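Local coordinates for defective in germ line development protein 3, isoform a (Caenorhabditis elegans, PDB 3N89), which probably acts in germ line development as a Bicaudal-C relative whose four KH domains, modules of a family that commonly binds RNA, form one globular platform, at residues 28-38 with 82-93; 190-200 with 254-262. One frame throughout, in Å; residues are numbered along the deposited sequence.

The two contacts come in series along the chain: interaction 1 (28-38 with 82-93) closes before interaction 2 (190-200 with 254-262) opens, and their centres lie about 16 Å apart. Interaction 1 belongs to the first of the four KH domains, whereas interaction 2 sits where the third gives way to the fourth. They share a sheet, since strand 260-268 runs antiparallel beside strand 29-35 and the backbone N of Asn33 probably bonds to Ser262 O. A second tie is the probable hydrogen bond from Thr191 N to Glu37 OE1. Domains distant in sequence are thus joined edge to edge through their first strands, which fits a single compact platform rather than beads on a string.

Interaction 1 of 2, residues 28-38 with 82-93; sequences TRVTLNMEFES and QQVTITGYFGDV
Leu32 and Ile86 form a hydrogen-bonded antiparallel pair at the middle of a two-strand ladder, with Leu32 N to Ile86 O at 2.6 Å and a return bond from Ile86 N to Leu32 O. The pairs Val30-Gly88 and Met34-Val84 repeat this pattern on either side, and Phe36 N to Gln82 O extends it beyond Met34. At the other end, Phe90 N reaches Thr28 O at 2.8 Å, so the ladder passes directly into the first turn of helix 90-102. Gly88 sits at this corner with a positive phi (159°), where a CB would be jammed against the carbonyl O of Thr87.

Side chains alternate between the two faces. On the polar one, the hydroxyls Thr31 OG1 and Thr87 OG1 share a hydrogen bond of 2.7 Å. In Glu35 the bend at chi2 (61°) leans the carboxylate back along its own strand, toward the Asn33 end; from the neighbouring strand Gln83 NE2 meets the syn side of Glu35 OE1 at 2.7 Å in an almost straight bond (171°), with the acceptor nearly in the amide plane. Asn33, on the same face, directs ND2 to Ser262 OG in the adjoining strand. One face of the Arg29 guanidinium covers the Gly88-Tyr89 peptide, somewhat tilted, with NH1 3.6 Å from Tyr89 N.

The apolar face meets the helix. Val93 CG1 comes within 3.5 Å of Leu32 CB, and Val30 CG2 approaches the edge of the Phe90 ring at CD1 (4.1 Å). Phe36 places CD2 4.0 Å from Val84 CB, its ring also engaged by Arg101 in a cation-pi contact. Farther out, Phe90 stacks on Tyr332 and meets Tyr329 edge-to-face. Strand 260-268 takes the far edge of the first strand, and that strand beside the third, the middle one of the domain's three, both backed by the last helix, is the type I KH arrangement.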
loop_
_atom_site.group_PDB
_atom_site.type_symbol
_atom_site.label_atom_id
_atom_site.label_comp_id
_atom_site.label_asym_id
_atom_site.label_seq_id
_atom_site.Cartn_x
_atom_site.Cartn_y
_atom_site.Cartn_z
ATOM N N THR A 28 18.578 -12.577 -6.443
ATOM C CA THR A 28 17.423 -12.335 -7.300
ATOM C C THR A 28 16.156 -12.922 -6.710
ATOM O O THR A 28 15.073 -12.785 -7.281
ATOM C CB THR A 28 17.611 -12.950 -8.706
ATOM O OG1 THR A 28 17.255 -14.338 -8.679
ATOM C CG2 THR A 28 19.058 -12.810 -9.154
ATOM N N ARG A 29 16.304 -13.590 -5.572
ATOM C CA ARG A 29 15.181 -14.199 -4.872
ATOM C C ARG A 29 14.887 -13.267 -3.713
ATOM O O ARG A 29 15.610 -13.254 -2.719
ATOM C CB ARG A 29 15.574 -15.576 -4.347
ATOM C CG ARG A 29 16.103 -16.515 -5.417
ATOM C CD ARG A 29 15.051 -16.806 -6.465
ATOM N NE ARG A 29 13.870 -17.420 -5.875
ATOM C CZ ARG A 29 12.828 -17.846 -6.579
ATOM N NH1 ARG A 29 12.834 -17.723 -7.902
ATOM N NH2 ARG A 29 11.781 -18.386 -5.965
ATOM N N VAL A 30 13.818 -12.491 -3.827
ATOM C CA VAL A 30 13.512 -11.530 -2.781
ATOM C C VAL A 30 12.043 -11.482 -2.405
ATOM O O VAL A 30 11.191 -11.972 -3.139
ATOM C CB VAL A 30 13.936 -10.107 -3.223
ATOM C CG1 VAL A 30 15.338 -10.132 -3.811
ATOM C CG2 VAL A 30 12.955 -9.572 -4.250
ATOM N N THR A 31 11.765 -10.870 -1.256
ATOM C CA THR A 31 10.401 -10.688 -0.768
ATOM C C THR A 31 10.095 -9.189 -0.735
ATOM O O THR A 31 10.908 -8.396 -0.252
ATOM C CB THR A 31 10.223 -11.225 0.670
ATOM O OG1 THR A 31 10.324 -12.655 0.672
ATOM C CG2 THR A 31 8.859 -10.814 1.224
ATOM N N LEU A 32 8.941 -8.797 -1.261
ATOM C CA LEU A 32 8.544 -7.393 -1.230
ATOM C C LEU A 32 7.470 -7.237 -0.146
ATOM O O LEU A 32 6.634 -8.127 0.052
ATOM C CB LEU A 32 7.992 -6.948 -2.590
ATOM C CG LEU A 32 7.519 -5.489 -2.669
ATOM C CD1 LEU A 32 8.661 -4.542 -2.296
ATOM C CD2 LEU A 32 7.013 -5.191 -4.073
ATOM N N ASN A 33 7.505 -6.115 0.567
ATOM C CA ASN A 33 6.548 -5.859 1.639
ATOM C C ASN A 33 5.761 -4.600 1.357
ATOM O O ASN A 33 6.333 -3.559 1.046
ATOM C CB ASN A 33 7.268 -5.694 2.977
ATOM C CG ASN A 33 8.145 -6.875 3.315
ATOM O OD1 ASN A 33 7.661 -8.003 3.455
ATOM N ND2 ASN A 33 9.445 -6.629 3.445
ATOM N N MET A 34 4.442 -4.699 1.469
ATOM C CA MET A 34 3.585 -3.554 1.222
ATOM C C MET A 34 2.436 -3.569 2.212
ATOM O O MET A 34 2.168 -4.584 2.849
ATOM C CB MET A 34 3.042 -3.588 -0.210
ATOM C CG MET A 34 4.087 -3.366 -1.293
ATOM S SD MET A 34 3.443 -3.809 -2.931
ATOM C CE MET A 34 2.187 -2.517 -3.150
ATOM N N GLU A 35 1.769 -2.427 2.346
ATOM C CA GLU A 35 0.640 -2.305 3.252
ATOM C C GLU A 35 -0.666 -2.316 2.463
ATOM O O GLU A 35 -0.820 -1.575 1.487
ATOM C CB GLU A 35 0.765 -1.017 4.064
ATOM C CG GLU A 35 1.391 -1.202 5.444
ATOM C CD GLU A 35 2.809 -1.748 5.403
ATOM O OE1 GLU A 35 3.360 -2.037 6.487
ATOM O OE2 GLU A 35 3.383 -1.887 4.300
ATOM N N PHE A 36 -1.592 -3.171 2.889
ATOM C CA PHE A 36 -2.902 -3.312 2.254
ATOM C C PHE A 36 -3.979 -3.264 3.349
ATOM O O PHE A 36 -3.830 -3.884 4.403
ATOM C CB PHE A 36 -2.985 -4.654 1.502
ATOM C CG PHE A 36 -2.357 -4.636 0.126
ATOM C CD1 PHE A 36 -3.155 -4.542 -1.015
ATOM C CD2 PHE A 36 -0.974 -4.719 -0.033
ATOM C CE1 PHE A 36 -2.592 -4.530 -2.294
ATOM C CE2 PHE A 36 -0.397 -4.708 -1.315
ATOM C CZ PHE A 36 -1.212 -4.613 -2.444
ATOM N N GLU A 37 -5.068 -2.547 3.091
ATOM C CA GLU A 37 -6.158 -2.400 4.052
ATOM C C GLU A 37 -6.945 -3.688 4.305
ATOM O O GLU A 37 -7.657 -4.175 3.424
ATOM C CB GLU A 37 -7.094 -1.296 3.573
ATOM C CG GLU A 37 -6.337 -0.060 3.142
ATOM C CD GLU A 37 -7.242 1.092 2.815
ATOM O OE1 GLU A 37 -7.907 1.611 3.740
ATOM O OE2 GLU A 37 -7.290 1.477 1.628
ATOM N N SER A 38 -6.827 -4.208 5.527
ATOM C CA SER A 38 -7.480 -5.453 5.940
ATOM C C SER A 38 -8.965 -5.595 5.618
ATOM O O SER A 38 -9.458 -6.708 5.459
ATOM C CB SER A 38 -7.282 -5.672 7.446
ATOM O OG SER A 38 -7.934 -4.667 8.203
ATOM N N GLN A 82 -1.147 -4.919 8.820
ATOM C CA GLN A 82 -1.672 -4.962 7.459
ATOM C C GLN A 82 -0.605 -5.120 6.391
ATOM O O GLN A 82 -0.765 -4.619 5.280
ATOM C CB GLN A 82 -2.473 -3.687 7.180
ATOM C CG GLN A 82 -3.627 -3.485 8.137
ATOM C CD GLN A 82 -4.490 -2.303 7.780
ATOM O OE1 GLN A 82 -4.033 -1.165 7.788
ATOM N NE2 GLN A 82 -5.755 -2.566 7.465
ATOM N N GLN A 83 0.470 -5.828 6.720
ATOM C CA GLN A 83 1.559 -6.014 5.778
ATOM C C GLN A 83 1.449 -7.306 4.996
ATOM O O GLN A 83 1.326 -8.395 5.568
ATOM C CB GLN A 83 2.893 -5.977 6.508
ATOM C CG GLN A 83 4.004 -5.283 5.736
ATOM C CD GLN A 83 5.225 -5.040 6.596
ATOM O OE1 GLN A 83 6.077 -5.914 6.755
ATOM N NE2 GLN A 83 5.304 -3.850 7.177
ATOM N N VAL A 84 1.484 -7.165 3.676
ATOM C CA VAL A 84 1.413 -8.293 2.768
ATOM C C VAL A 84 2.771 -8.485 2.112
ATOM O O VAL A 84 3.407 -7.521 1.690
ATOM C CB VAL A 84 0.353 -8.059 1.686
ATOM C CG1 VAL A 84 0.763 -8.740 0.382
ATOM C CG2 VAL A 84 -0.983 -8.609 2.166
ATOM N N THR A 85 3.215 -9.733 2.021
ATOM C CA THR A 85 4.506 -10.013 1.413
ATOM C C THR A 85 4.364 -10.766 0.098
ATOM O O THR A 85 3.496 -11.623 -0.060
ATOM C CB THR A 85 5.387 -10.843 2.347
ATOM O OG1 THR A 85 4.781 -12.119 2.551
ATOM C CG2 THR A 85 5.530 -10.158 3.693
ATOM N N ILE A 86 5.231 -10.426 -0.846
ATOM C CA ILE A 86 5.242 -11.054 -2.156
ATOM C C ILE A 86 6.648 -11.619 -2.271
ATOM O O ILE A 86 7.617 -10.884 -2.124
ATOM C CB ILE A 86 4.969 -9.998 -3.264
ATOM C CG1 ILE A 86 3.682 -9.225 -2.919
ATOM C CG2 ILE A 86 4.835 -10.681 -4.636
ATOM C CD1 ILE A 86 3.271 -8.189 -3.943
ATOM N N THR A 87 6.757 -12.923 -2.504
ATOM C CA THR A 87 8.060 -13.582 -2.594
ATOM C C THR A 87 8.281 -14.322 -3.904
ATOM O O THR A 87 7.403 -15.041 -4.380
ATOM C CB THR A 87 8.236 -14.610 -1.455
ATOM O OG1 THR A 87 8.067 -13.957 -0.189
ATOM C CG2 THR A 87 9.621 -15.262 -1.528
ATOM N N GLY A 88 9.467 -14.163 -4.475
ATOM C CA GLY A 88 9.777 -14.849 -5.712
ATOM C C GLY A 88 10.904 -14.170 -6.458
ATOM O O GLY A 88 11.610 -13.342 -5.894
ATOM N N TYR A 89 11.088 -14.535 -7.721
ATOM C CA TYR A 89 12.133 -13.924 -8.520
ATOM C C TYR A 89 11.801 -12.438 -8.605
ATOM O O TYR A 89 10.651 -12.055 -8.819
ATOM C CB TYR A 89 12.180 -14.558 -9.918
ATOM C CG TYR A 89 13.064 -13.815 -10.895
ATOM C CD1 TYR A 89 14.436 -13.677 -10.664
ATOM C CD2 TYR A 89 12.518 -13.191 -12.022
ATOM C CE1 TYR A 89 15.243 -12.925 -11.533
ATOM C CE2 TYR A 89 13.307 -12.438 -12.893
ATOM C CZ TYR A 89 14.665 -12.305 -12.642
ATOM O OH TYR A 89 15.426 -11.520 -13.475
ATOM N N PHE A 90 12.809 -11.600 -8.413
ATOM C CA PHE A 90 12.606 -10.159 -8.459
ATOM C C PHE A 90 11.755 -9.669 -9.635
ATOM O O PHE A 90 10.909 -8.791 -9.473
ATOM C CB PHE A 90 13.946 -9.436 -8.510
ATOM C CG PHE A 90 13.810 -7.960 -8.616
ATOM C CD1 PHE A 90 13.464 -7.196 -7.502
ATOM C CD2 PHE A 90 13.994 -7.323 -9.836
ATOM C CE1 PHE A 90 13.301 -5.818 -7.606
ATOM C CE2 PHE A 90 13.834 -5.949 -9.950
ATOM C CZ PHE A 90 13.489 -5.192 -8.837
ATOM N N GLY A 91 11.991 -10.224 -10.819
ATOM C CA GLY A 91 11.237 -9.791 -11.983
ATOM C C GLY A 91 9.739 -10.027 -11.877
ATOM O O GLY A 91 8.940 -9.215 -12.346
ATOM N N ASP A 92 9.353 -11.139 -11.259
ATOM C CA ASP A 92 7.944 -11.465 -11.111
ATOM C C ASP A 92 7.300 -10.709 -9.946
ATOM O O ASP A 92 6.138 -10.292 -10.017
ATOM C CB ASP A 92 7.786 -12.982 -10.943
ATOM C CG ASP A 92 8.367 -13.763 -12.126
ATOM O OD1 ASP A 92 8.271 -13.258 -13.265
ATOM O OD2 ASP A 92 8.905 -14.877 -11.931
ATOM N N VAL A 93 8.065 -10.522 -8.877
ATOM C CA VAL A 93 7.566 -9.818 -7.707
ATOM C C VAL A 93 7.073 -8.419 -8.063
ATOM O O VAL A 93 6.043 -7.962 -7.564
ATOM C CB VAL A 93 8.660 -9.701 -6.629
ATOM C CG1 VAL A 93 8.202 -8.770 -5.524
ATOM C CG2 VAL A 93 8.971 -11.079 -6.056
#

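Interaction 2 of 2, residues 190-200 with 254-262; sequences FTLSTYYVDQV and YIMDLLPIS
Val200 and Leu258 are the nearest pair of CA atoms, 5.9 Å apart, and no hydrogen bond crosses between the segments. Residues 190-200 run as a strand, turn at Thr194-Tyr196 and coil into the short helix 197-200, while 254-262 complete helix 245-257 and open out at Leu259 into strand 260-268. The space between these two bends is filled by side chains.

Phe190 is central to one end. With CG anti to the backbone N (chi1 -168°), its ring extends toward the helix; Ile255 CG2 meets CE2 of that ring at 3.6 Å, and Met256 CG meets CE1 at 3.7 Å. Leu259 spreads its two methyls over one face of the strand: its CD1 comes to the edge of the Phe190 ring near CZ, and its CD2 lies 3.4 Å from Leu192 CD1. First strand against last helix is the familiar core of a KH domain, here the third, and the same leucine also touches Glu35 of the first domain's strand. Only a couple of residues separate the last helix of the third domain from strand 260-268 of the fourth.

At the other end Pro260, the first residue of the new strand, points the CG corner of its ring at the face of Tyr196. This CG sits 3.8 Å from the Tyr196 ring centroid, 15° off the normal, a CH-pi contact, while Tyr195 CD2 lies over the opposite face. Beyond the ring, Tyr196 OH makes a weak hydrogen bond to Pro79 O. Val200 CG1 packs 3.9 Å from Leu258 CD1, and from outside the two segments Lys321 NZ bonds both Gln199 O and Leu258 O.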
loop_
_atom_site.group_PDB
_atom_site.type_symbol
_atom_site.label_atom_id
_atom_site.label_comp_id
_atom_site.label_asym_id
_atom_site.label_seq_id
_atom_site.Cartn_x
_atom_site.Cartn_y
_atom_site.Cartn_z
ATOM N N PHE A 190 -9.872 5.316 5.029
ATOM C CA PHE A 190 -8.599 4.632 4.844
ATOM C C PHE A 190 -8.116 4.070 6.183
ATOM O O PHE A 190 -8.067 4.783 7.182
ATOM C CB PHE A 190 -7.557 5.595 4.275
ATOM C CG PHE A 190 -6.310 4.917 3.787
ATOM C CD1 PHE A 190 -6.336 4.128 2.644
ATOM C CD2 PHE A 190 -5.103 5.062 4.476
ATOM C CE1 PHE A 190 -5.184 3.489 2.193
ATOM C CE2 PHE A 190 -3.950 4.427 4.034
ATOM C CZ PHE A 190 -3.987 3.639 2.889
ATOM N N THR A 191 -7.777 2.784 6.197
ATOM C CA THR A 191 -7.295 2.134 7.406
ATOM C C THR A 191 -5.788 1.985 7.348
ATOM O O THR A 191 -5.256 1.165 6.592
ATOM C CB THR A 191 -7.884 0.729 7.580
ATOM O OG1 THR A 191 -7.699 -0.007 6.362
ATOM C CG2 THR A 191 -9.350 0.797 7.940
ATOM N N LEU A 192 -5.103 2.774 8.158
ATOM C CA LEU A 192 -3.660 2.728 8.202
ATOM C C LEU A 192 -3.281 1.955 9.447
ATOM O O LEU A 192 -4.071 1.875 10.392
ATOM C CB LEU A 192 -3.091 4.147 8.299
ATOM C CG LEU A 192 -1.579 4.272 8.124
ATOM C CD1 LEU A 192 -1.235 4.014 6.662
ATOM C CD2 LEU A 192 -1.109 5.668 8.544
ATOM N N SER A 193 -2.093 1.364 9.449
ATOM C CA SER A 193 -1.630 0.657 10.635
ATOM C C SER A 193 -1.123 1.741 11.577
ATOM O O SER A 193 -0.185 2.468 11.245
ATOM C CB SER A 193 -0.496 -0.304 10.287
ATOM O OG SER A 193 -1.013 -1.511 9.752
ATOM N N THR A 194 -1.744 1.864 12.745
ATOM C CA THR A 194 -1.343 2.888 13.705
ATOM C C THR A 194 0.168 3.101 13.755
ATOM O O THR A 194 0.647 4.235 13.737
ATOM C CB THR A 194 -1.846 2.547 15.104
ATOM O OG1 THR A 194 -1.479 1.204 15.419
ATOM C CG2 THR A 194 -3.360 2.673 15.161
ATOM N N TYR A 195 0.913 2.004 13.797
ATOM C CA TYR A 195 2.369 2.066 13.851
ATOM C C TYR A 195 2.964 3.159 12.980
ATOM O O TYR A 195 3.843 3.905 13.416
ATOM C CB TYR A 195 2.979 0.732 13.409
ATOM C CG TYR A 195 4.465 0.626 13.669
ATOM C CD1 TYR A 195 4.940 -0.040 14.798
ATOM C CD2 TYR A 195 5.402 1.192 12.788
ATOM C CE1 TYR A 195 6.301 -0.149 15.054
ATOM C CE2 TYR A 195 6.776 1.091 13.035
ATOM C CZ TYR A 195 7.212 0.414 14.177
ATOM O OH TYR A 195 8.552 0.280 14.455
ATOM N N TYR A 196 2.479 3.247 11.747
ATOM C CA TYR A 196 3.005 4.204 10.780
ATOM C C TYR A 196 2.427 5.609 10.821
ATOM O O TYR A 196 2.820 6.469 10.030
ATOM C CB TYR A 196 2.858 3.622 9.377
ATOM C CG TYR A 196 3.493 2.261 9.224
ATOM C CD1 TYR A 196 2.710 1.126 9.027
ATOM C CD2 TYR A 196 4.876 2.106 9.273
ATOM C CE1 TYR A 196 3.287 -0.135 8.883
ATOM C CE2 TYR A 196 5.467 0.851 9.130
ATOM C CZ TYR A 196 4.660 -0.265 8.932
ATOM O OH TYR A 196 5.230 -1.505 8.769
ATOM N N VAL A 197 1.506 5.844 11.748
ATOM C CA VAL A 197 0.888 7.156 11.891
ATOM C C VAL A 197 1.931 8.267 11.900
ATOM O O VAL A 197 1.773 9.274 11.213
ATOM C CB VAL A 197 0.066 7.242 13.193
ATOM C CG1 VAL A 197 -0.385 8.678 13.425
ATOM C CG2 VAL A 197 -1.146 6.303 13.114
ATOM N N ASP A 198 3.000 8.089 12.668
ATOM C CA ASP A 198 4.030 9.118 12.720
ATOM C C ASP A 198 4.715 9.352 11.369
ATOM O O ASP A 198 5.034 10.495 11.024
ATOM C CB ASP A 198 5.081 8.796 13.801
ATOM C CG ASP A 198 5.666 7.392 13.674
ATOM O OD1 ASP A 198 5.868 6.925 12.526
ATOM O OD2 ASP A 198 5.942 6.765 14.729
ATOM N N GLN A 199 4.912 8.281 10.602
ATOM C CA GLN A 199 5.575 8.366 9.300
ATOM C C GLN A 199 4.681 8.853 8.145
ATOM O O GLN A 199 5.173 9.442 7.179
ATOM C CB GLN A 199 6.167 6.998 8.941
ATOM C CG GLN A 199 7.051 6.984 7.705
ATOM C CD GLN A 199 7.404 5.572 7.238
ATOM O OE1 GLN A 199 7.795 4.720 8.037
ATOM N NE2 GLN A 199 7.274 5.328 5.935
ATOM N N VAL A 200 3.375 8.613 8.239
ATOM C CA VAL A 200 2.452 9.018 7.181
ATOM C C VAL A 200 1.826 10.388 7.424
ATOM O O VAL A 200 1.912 11.284 6.578
ATOM C CB VAL A 200 1.295 7.996 7.015
ATOM C CG1 VAL A 200 0.358 8.458 5.907
ATOM C CG2 VAL A 200 1.850 6.602 6.704
ATOM N N TYR A 254 -2.685 9.894 -2.979
ATOM C CA TYR A 254 -1.569 10.586 -2.345
ATOM C C TYR A 254 -1.252 9.967 -0.982
ATOM O O TYR A 254 -0.079 9.829 -0.605
ATOM C CB TYR A 254 -1.865 12.083 -2.201
ATOM C CG TYR A 254 -1.921 12.838 -3.520
ATOM C CD1 TYR A 254 -1.369 12.297 -4.688
ATOM C CD2 TYR A 254 -2.502 14.106 -3.595
ATOM C CE1 TYR A 254 -1.393 13.002 -5.894
ATOM C CE2 TYR A 254 -2.530 14.814 -4.789
ATOM C CZ TYR A 254 -1.976 14.260 -5.934
ATOM O OH TYR A 254 -2.004 14.974 -7.114
ATOM N N ILE A 255 -2.295 9.596 -0.242
ATOM C CA ILE A 255 -2.103 8.961 1.055
ATOM C C ILE A 255 -1.334 7.667 0.807
ATOM O O ILE A 255 -0.321 7.410 1.450
ATOM C CB ILE A 255 -3.446 8.605 1.739
ATOM C CG1 ILE A 255 -4.232 9.879 2.063
ATOM C CG2 ILE A 255 -3.183 7.819 3.013
ATOM C CD1 ILE A 255 -5.576 9.626 2.767
ATOM N N MET A 256 -1.812 6.856 -0.135
ATOM C CA MET A 256 -1.141 5.596 -0.453
ATOM C C MET A 256 0.286 5.763 -0.982
ATOM O O MET A 256 1.092 4.847 -0.872
ATOM C CB MET A 256 -1.955 4.774 -1.462
ATOM C CG MET A 256 -3.287 4.254 -0.938
ATOM S SD MET A 256 -3.850 2.741 -1.785
ATOM C CE MET A 256 -3.609 3.205 -3.532
ATOM N N ASP A 257 0.601 6.909 -1.582
ATOM C CA ASP A 257 1.957 7.120 -2.077
ATOM C C ASP A 257 2.914 7.204 -0.881
ATOM O O ASP A 257 4.125 7.048 -1.037
ATOM C CB ASP A 257 2.069 8.427 -2.876
ATOM C CG ASP A 257 1.546 8.315 -4.301
ATOM O OD1 ASP A 257 1.575 7.212 -4.892
ATOM O OD2 ASP A 257 1.130 9.366 -4.839
ATOM N N LEU A 258 2.364 7.460 0.308
ATOM C CA LEU A 258 3.169 7.596 1.524
ATOM C C LEU A 258 3.434 6.290 2.263
ATOM O O LEU A 258 4.339 6.216 3.095
ATOM C CB LEU A 258 2.513 8.590 2.490
ATOM C CG LEU A 258 2.469 10.067 2.082
ATOM C CD1 LEU A 258 1.861 10.903 3.209
ATOM C CD2 LEU A 258 3.869 10.552 1.779
ATOM N N LEU A 259 2.631 5.272 1.974
ATOM C CA LEU A 259 2.777 3.964 2.603
ATOM C C LEU A 259 4.198 3.455 2.432
ATOM O O LEU A 259 4.754 3.523 1.339
ATOM C CB LEU A 259 1.808 2.961 1.970
ATOM C CG LEU A 259 0.350 3.040 2.405
ATOM C CD1 LEU A 259 -0.471 2.111 1.548
ATOM C CD2 LEU A 259 0.232 2.666 3.885
ATOM N N PRO A 260 4.806 2.934 3.509
ATOM C CA PRO A 260 6.173 2.417 3.436
ATOM C C PRO A 260 6.249 1.143 2.605
ATOM O O PRO A 260 5.258 0.432 2.454
ATOM C CB PRO A 260 6.529 2.178 4.903
ATOM C CG PRO A 260 5.221 1.776 5.494
ATOM C CD PRO A 260 4.267 2.788 4.876
ATOM N N ILE A 261 7.436 0.858 2.083
ATOM C CA ILE A 261 7.654 -0.318 1.252
ATOM C C ILE A 261 9.080 -0.796 1.506
ATOM O O ILE A 261 9.955 0.008 1.826
ATOM C CB ILE A 261 7.481 0.054 -0.251
ATOM C CG1 ILE A 261 7.243 -1.197 -1.091
ATOM C CG2 ILE A 261 8.728 0.788 -0.766
ATOM C CD1 ILE A 261 6.736 -0.871 -2.481
ATOM N N SER A 262 9.321 -2.096 1.373
ATOM C CA SER A 262 10.662 -2.622 1.593
ATOM C C SER A 262 10.835 -3.948 0.890
ATOM O O SER A 262 9.864 -4.670 0.668
ATOM C CB SER A 262 10.934 -2.812 3.085
ATOM O OG SER A 262 10.193 -3.905 3.591
#